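Local coordinates for uncharacterized protein (Legionella pneumophila subsp. pneumophila, PDB 5T2X) that is of unknown function but folds as a largely helical, strand-free protein carrying a DUF5630 family region, at residues N136-S139 against T140-Y143; L174-Y177 against K178-N182. One frame throughout, in Å; residues are numbered along the deposited sequence.

Overall arrangement
Neither contact closes a long loop: each is a local contact between residues three or four apart on one alpha-helix, and the two follow in series without nesting or crossing. Coming from the N terminus, the chain first reaches interaction 1, on helix 132-147, then runs through helix 153-167 and enters helix 169-185, which carries interaction 2. Their centres lie about 11 Å apart. The two helices touch directly, through Leu175 packing on Asn136 and Ser139 and through a probable hydrogen bond from Tyr143 OH to Asn182 O, while helix 153-167 borders both. Interaction 1 also reaches back to helix 117-128, and interaction 2 forward to helices 191-207 and 237-248.

Interaction 1: residues N136-S139 against T140-Y143; sequences NSLS and TWAY
Leu138 and Trp141 sit side by side on one flank of an alpha-helix, helix 132-147, with Leu138 CD2 4.0 Å from Trp141 CE3. The indole swings out with CG roughly opposite the backbone N (chi1 163°), which sets its benzo edge beside the preceding turn: Leu138 O lies in the plane of the ring at that edge, 3.6 Å from Trp141 CE3. Both side chains also reach helix 117-128, Leu138 on Leu123 and Ala127 and Trp141 on Leu120, while Phe115 meets the indole at an inclined angle.

Polar groups gather round Asn136 O. It takes the backbone N-H of Thr140 at 3.2 Å and also the hydroxyl of Ser139, whose OG stands 2.8 Å away. Both donors come from the same face of the carbonyl plane, the hydroxyl well above it. Ser139 OG turns back to the carbonyl of the preceding turn because its first torsion (chi1 65°) places it between its own N and carbonyl carbon. This gives a buried serine side chain a partner within its own helix. Thr140 OG1, turned beside its own N, lies 3.3 Å from the same Asn136 O, at best a weak bond.

Ala142 adds a small methyl that packs on Leu156 and Thr157 of helix 153-167. One turn beyond Ser139, Tyr143 extends away from the segment before it, and its OH reaches Asn182 O of helix 169-185, a probable hydrogen bond. Its backbone N, in contrast, stays in the helical ladder, donating to Ser139 O at 2.9 Å, and its CB lies 3.3 Å from that same oxygen.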
ATOM      1  N   ASN A 136      -3.875   3.484  -3.072  1.00 34.63           N
ATOM      2  CA  ASN A 136      -3.924   4.185  -4.350  1.00 31.20           C
ATOM      3  C   ASN A 136      -5.356   4.299  -4.859  1.00 30.71           C
ATOM      4  O   ASN A 136      -5.786   5.373  -5.297  1.00 33.88           O
ATOM      5  CB  ASN A 136      -3.046   3.465  -5.375  1.00 36.47           C
ATOM      6  CG  ASN A 136      -3.005   4.177  -6.711  1.00 43.54           C
ATOM      7  OD1 ASN A 136      -3.091   5.403  -6.777  1.00 46.80           O
ATOM      8  ND2 ASN A 136      -2.881   3.410  -7.787  1.00 43.77           N
ATOM      9  N   SER A 137      -6.111   3.201  -4.801  1.00 25.55           N
ATOM     10  CA  SER A 137      -7.481   3.216  -5.304  1.00 30.40           C
ATOM     11  C   SER A 137      -8.397   4.036  -4.402  1.00 31.43           C
ATOM     12  O   SER A 137      -9.289   4.739  -4.891  1.00 27.55           O
ATOM     13  CB  SER A 137      -7.998   1.784  -5.445  1.00 26.00           C
ATOM     14  OG  SER A 137      -9.308   1.763  -5.984  1.00 46.71           O
ATOM     15  N   LEU A 138      -8.192   3.965  -3.084  1.00 30.14           N
ATOM     16  CA  LEU A 138      -9.020   4.744  -2.169  1.00 26.91           C
ATOM     17  C   LEU A 138      -8.755   6.239  -2.300  1.00 27.25           C
ATOM     18  O   LEU A 138      -9.683   7.043  -2.150  1.00 31.40           O
ATOM     19  CB  LEU A 138      -8.794   4.290  -0.728  1.00 27.64           C
ATOM     20  CG  LEU A 138      -9.490   2.995  -0.308  1.00 29.56           C
ATOM     21  CD1 LEU A 138      -9.055   2.584   1.087  1.00 27.39           C
ATOM     22  CD2 LEU A 138     -11.002   3.161  -0.370  1.00 23.64           C
ATOM     23  N   SER A 139      -7.509   6.634  -2.570  1.00 28.37           N
ATOM     24  CA  SER A 139      -7.219   8.052  -2.764  1.00 34.64           C
ATOM     25  C   SER A 139      -7.872   8.584  -4.033  1.00 34.58           C
ATOM     26  O   SER A 139      -8.302   9.741  -4.067  1.00 36.56           O
ATOM     27  CB  SER A 139      -5.708   8.292  -2.800  1.00 29.32           C
ATOM     28  OG  SER A 139      -5.116   7.671  -3.926  1.00 45.00           O
ATOM     29  N   THR A 140      -7.956   7.759  -5.079  1.00 29.93           N
ATOM     30  CA  THR A 140      -8.710   8.152  -6.266  1.00 34.97           C
ATOM     31  C   THR A 140     -10.194   8.291  -5.947  1.00 30.63           C
ATOM     32  O   THR A 140     -10.848   9.238  -6.401  1.00 34.40           O
ATOM     33  CB  THR A 140      -8.494   7.134  -7.386  1.00 26.19           C
ATOM     34  OG1 THR A 140      -7.112   7.119  -7.761  1.00 31.94           O
ATOM     35  CG2 THR A 140      -9.342   7.488  -8.603  1.00 30.22           C
ATOM     36  N   TRP A 141     -10.737   7.361  -5.158  1.00 30.16           N
ATOM     37  CA  TRP A 141     -12.142   7.431  -4.767  1.00 24.82           C
ATOM     38  C   TRP A 141     -12.439   8.711  -3.998  1.00 29.99           C
ATOM     39  O   TRP A 141     -13.424   9.402  -4.275  1.00 35.38           O
ATOM     40  CB  TRP A 141     -12.504   6.200  -3.935  1.00 25.55           C
ATOM     41  CG  TRP A 141     -13.773   6.332  -3.152  1.00 28.56           C
ATOM     42  CD1 TRP A 141     -15.048   6.280  -3.638  1.00 24.50           C
ATOM     43  CD2 TRP A 141     -13.893   6.513  -1.735  1.00 31.52           C
ATOM     44  NE1 TRP A 141     -15.951   6.428  -2.615  1.00 26.76           N
ATOM     45  CE2 TRP A 141     -15.268   6.572  -1.436  1.00 33.17           C
ATOM     46  CE3 TRP A 141     -12.969   6.635  -0.692  1.00 32.37           C
ATOM     47  CZ2 TRP A 141     -15.743   6.749  -0.137  1.00 28.37           C
ATOM     48  CZ3 TRP A 141     -13.442   6.811   0.597  1.00 32.42           C
ATOM     49  CH2 TRP A 141     -14.816   6.866   0.863  1.00 29.63           C
ATOM     50  N   ALA A 142     -11.589   9.046  -3.024  1.00 28.12           N
ATOM     51  CA  ALA A 142     -11.824  10.252  -2.239  1.00 23.06           C
ATOM     52  C   ALA A 142     -11.581  11.511  -3.059  1.00 26.60           C
ATOM     53  O   ALA A 142     -12.228  12.538  -2.819  1.00 24.78           O
ATOM     54  CB  ALA A 142     -10.944  10.245  -0.990  1.00 19.92           C
ATOM     55  N   TYR A 143     -10.668  11.456  -4.032  1.00 27.13           N
ATOM     56  CA  TYR A 143     -10.408  12.632  -4.857  1.00 32.17           C
ATOM     57  C   TYR A 143     -11.596  12.950  -5.754  1.00 30.56           C
ATOM     58  O   TYR A 143     -11.957  14.120  -5.922  1.00 38.37           O
ATOM     59  CB  TYR A 143      -9.147  12.428  -5.695  1.00 29.15           C
ATOM     60  CG  TYR A 143      -8.849  13.598  -6.606  1.00 34.80           C
ATOM     61  CD1 TYR A 143      -8.326  14.780  -6.098  1.00 31.87           C
ATOM     62  CD2 TYR A 143      -9.098  13.524  -7.971  1.00 28.72           C
ATOM     63  CE1 TYR A 143      -8.055  15.855  -6.922  1.00 31.30           C
ATOM     64  CE2 TYR A 143      -8.827  14.595  -8.806  1.00 32.66           C
ATOM     65  CZ  TYR A 143      -8.307  15.758  -8.275  1.00 35.39           C
ATOM     66  OH  TYR A 143      -8.034  16.828  -9.096  1.00 42.10           O
TER

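Interaction 2: residues L174-Y177 against K178-N182; sequences LLFY and KTCLN
Successive turns of the alpha-helix 169-185 meet here through three i to i+4 residue pairs, alongside the main-chain hydrogen bonds. In the first pair, Leu175 O receives two bonds from Thr179: the backbone N at 2.8 Å and the hydroxyl OG1 at 2.7 Å, which approach from opposite faces of the carbonyl plane. The threonine hydroxyl lies beside its own N (chi1 -60°), and that rotation turns it back toward the preceding turn. Leu175 CD1 lies 3.8 Å from the same OG1.

The second pair is a sulfur-aromatic contact. Cys180 SG stands obliquely to the Phe176 ring, 4.2 Å from its centroid and 39° off the normal, nearest to CE1 at 3.5 Å. Leu158 and Cys165 of helix 153-167 and Ala200 of helix 191-207 also border this phenylalanine.

In the third, the Leu181 and Tyr177 side chains cross at an angle, bringing Leu181 CD1 to the hydroxyl end of the ring, 3.5 Å from Tyr177 CZ and 3.4 Å from its OH. The tyrosine also packs on Leu201 of helix 191-207 and on Ala240 and Thr244 of helix 237-248.

The leucine methyl meets the tyrosine by van der Waals packing, and the oblique sulfur-ring contact is probably mainly dispersive. The buried Thr179 hydroxyl, by contrast, spends its proton on Leu175 O, so that proton needs no partner from a neighbouring helix.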
ATOM      1  N   LEU A 174       5.603   8.879  -4.386  1.00 22.96           N
ATOM      2  CA  LEU A 174       5.125   9.318  -5.691  1.00 29.23           C
ATOM      3  C   LEU A 174       3.610   9.466  -5.703  1.00 34.09           C
ATOM      4  O   LEU A 174       3.080  10.365  -6.369  1.00 38.19           O
ATOM      5  CB  LEU A 174       5.580   8.344  -6.778  1.00 27.96           C
ATOM      6  CG  LEU A 174       7.046   8.462  -7.201  1.00 38.98           C
ATOM      7  CD1 LEU A 174       7.363   7.494  -8.329  1.00 38.08           C
ATOM      8  CD2 LEU A 174       7.367   9.891  -7.612  1.00 33.29           C
ATOM      9  N   LEU A 175       2.898   8.602  -4.975  1.00 34.39           N
ATOM     10  CA  LEU A 175       1.454   8.757  -4.850  1.00 27.10           C
ATOM     11  C   LEU A 175       1.104  10.033  -4.094  1.00 23.34           C
ATOM     12  O   LEU A 175       0.201  10.773  -4.498  1.00 33.52           O
ATOM     13  CB  LEU A 175       0.850   7.534  -4.155  1.00 32.92           C
ATOM     14  CG  LEU A 175      -0.633   7.628  -3.792  1.00 34.09           C
ATOM     15  CD1 LEU A 175      -1.488   7.798  -5.038  1.00 26.85           C
ATOM     16  CD2 LEU A 175      -1.072   6.405  -2.999  1.00 34.77           C
ATOM     17  N   PHE A 176       1.812  10.303  -2.992  1.00 26.52           N
ATOM     18  CA  PHE A 176       1.606  11.549  -2.261  1.00 27.77           C
ATOM     19  C   PHE A 176       1.931  12.753  -3.135  1.00 34.06           C
ATOM     20  O   PHE A 176       1.230  13.771  -3.088  1.00 31.42           O
ATOM     21  CB  PHE A 176       2.465  11.553  -0.997  1.00 33.08           C
ATOM     22  CG  PHE A 176       2.131  12.657  -0.028  1.00 36.02           C
ATOM     23  CD1 PHE A 176       2.720  13.907  -0.145  1.00 33.61           C
ATOM     24  CD2 PHE A 176       1.244  12.436   1.011  1.00 33.67           C
ATOM     25  CE1 PHE A 176       2.419  14.919   0.753  1.00 33.46           C
ATOM     26  CE2 PHE A 176       0.941  13.444   1.912  1.00 37.88           C
ATOM     27  CZ  PHE A 176       1.528  14.686   1.781  1.00 35.61           C
ATOM     28  N   TYR A 177       2.990  12.653  -3.940  1.00 33.39           N
ATOM     29  CA  TYR A 177       3.354  13.744  -4.837  1.00 32.30           C
ATOM     30  C   TYR A 177       2.265  13.988  -5.875  1.00 34.22           C
ATOM     31  O   TYR A 177       1.856  15.132  -6.107  1.00 34.64           O
ATOM     32  CB  TYR A 177       4.696  13.435  -5.506  1.00 29.57           C
ATOM     33  CG  TYR A 177       4.820  13.916  -6.936  1.00 37.66           C
ATOM     34  CD1 TYR A 177       5.084  15.250  -7.223  1.00 39.45           C
ATOM     35  CD2 TYR A 177       4.688  13.031  -7.999  1.00 31.02           C
ATOM     36  CE1 TYR A 177       5.201  15.690  -8.531  1.00 38.04           C
ATOM     37  CE2 TYR A 177       4.803  13.462  -9.307  1.00 42.99           C
ATOM     38  CZ  TYR A 177       5.060  14.790  -9.567  1.00 44.59           C
ATOM     39  OH  TYR A 177       5.175  15.218 -10.869  1.00 49.37           O
ATOM     40  N   LYS A 178       1.775  12.918  -6.505  1.00 31.86           N
ATOM     41  CA  LYS A 178       0.718  13.069  -7.499  1.00 28.32           C
ATOM     42  C   LYS A 178      -0.586  13.532  -6.863  1.00 36.51           C
ATOM     43  O   LYS A 178      -1.351  14.274  -7.490  1.00 35.55           O
ATOM     44  CB  LYS A 178       0.509  11.752  -8.248  1.00 38.31           C
ATOM     45  CG  LYS A 178      -0.392  11.870  -9.466  1.00 61.33           C
ATOM     46  CD  LYS A 178       0.183  12.852 -10.477  1.00 73.70           C
ATOM     47  CE  LYS A 178      -0.731  13.010 -11.682  1.00 70.38           C
ATOM     48  NZ  LYS A 178      -0.166  13.955 -12.685  1.00 68.31           N
ATOM     49  N   THR A 179      -0.857  13.110  -5.626  1.00 31.36           N
ATOM     50  CA  THR A 179      -2.071  13.551  -4.947  1.00 30.20           C
ATOM     51  C   THR A 179      -2.033  15.049  -4.673  1.00 29.65           C
ATOM     52  O   THR A 179      -3.051  15.738  -4.811  1.00 36.01           O
ATOM     53  CB  THR A 179      -2.257  12.765  -3.648  1.00 29.61           C
ATOM     54  OG1 THR A 179      -2.367  11.368  -3.946  1.00 31.11           O
ATOM     55  CG2 THR A 179      -3.513  13.221  -2.918  1.00 22.47           C
ATOM     56  N   CYS A 180      -0.863  15.576  -4.300  1.00 31.97           N
ATOM     57  CA  CYS A 180      -0.738  17.011  -4.068  1.00 35.69           C
ATOM     58  C   CYS A 180      -0.923  17.799  -5.360  1.00 33.66           C
ATOM     59  O   CYS A 180      -1.496  18.894  -5.346  1.00 34.27           O
ATOM     60  CB  CYS A 180       0.618  17.327  -3.435  1.00 27.97           C
ATOM     61  SG  CYS A 180       0.814  16.741  -1.736  1.00 36.28           S
ATOM     62  N   LEU A 181      -0.441  17.263  -6.485  1.00 35.41           N
ATOM     63  CA  LEU A 181      -0.661  17.925  -7.768  1.00 27.75           C
ATOM     64  C   LEU A 181      -2.144  17.986  -8.104  1.00 26.69           C
ATOM     65  O   LEU A 181      -2.649  19.026  -8.540  1.00 34.83           O
ATOM     66  CB  LEU A 181       0.104  17.206  -8.880  1.00 30.30           C
ATOM     67  CG  LEU A 181       1.633  17.214  -8.867  1.00 35.19           C
ATOM     68  CD1 LEU A 181       2.158  16.601 -10.155  1.00 34.91           C
ATOM     69  CD2 LEU A 181       2.179  18.618  -8.680  1.00 29.60           C
ATOM     70  N   ASN A 182      -2.858  16.875  -7.909  1.00 36.90           N
ATOM     71  CA  ASN A 182      -4.285  16.849  -8.208  1.00 37.22           C
ATOM     72  C   ASN A 182      -5.073  17.766  -7.281  1.00 38.39           C
ATOM     73  O   ASN A 182      -6.092  18.330  -7.692  1.00 44.83           O
ATOM     74  CB  ASN A 182      -4.810  15.418  -8.116  1.00 33.28           C
ATOM     75  CG  ASN A 182      -4.225  14.515  -9.183  1.00 43.58           C
ATOM     76  OD1 ASN A 182      -3.350  14.925  -9.946  1.00 56.58           O
ATOM     77  ND2 ASN A 182      -4.702  13.277  -9.239  1.00 52.53           N
TER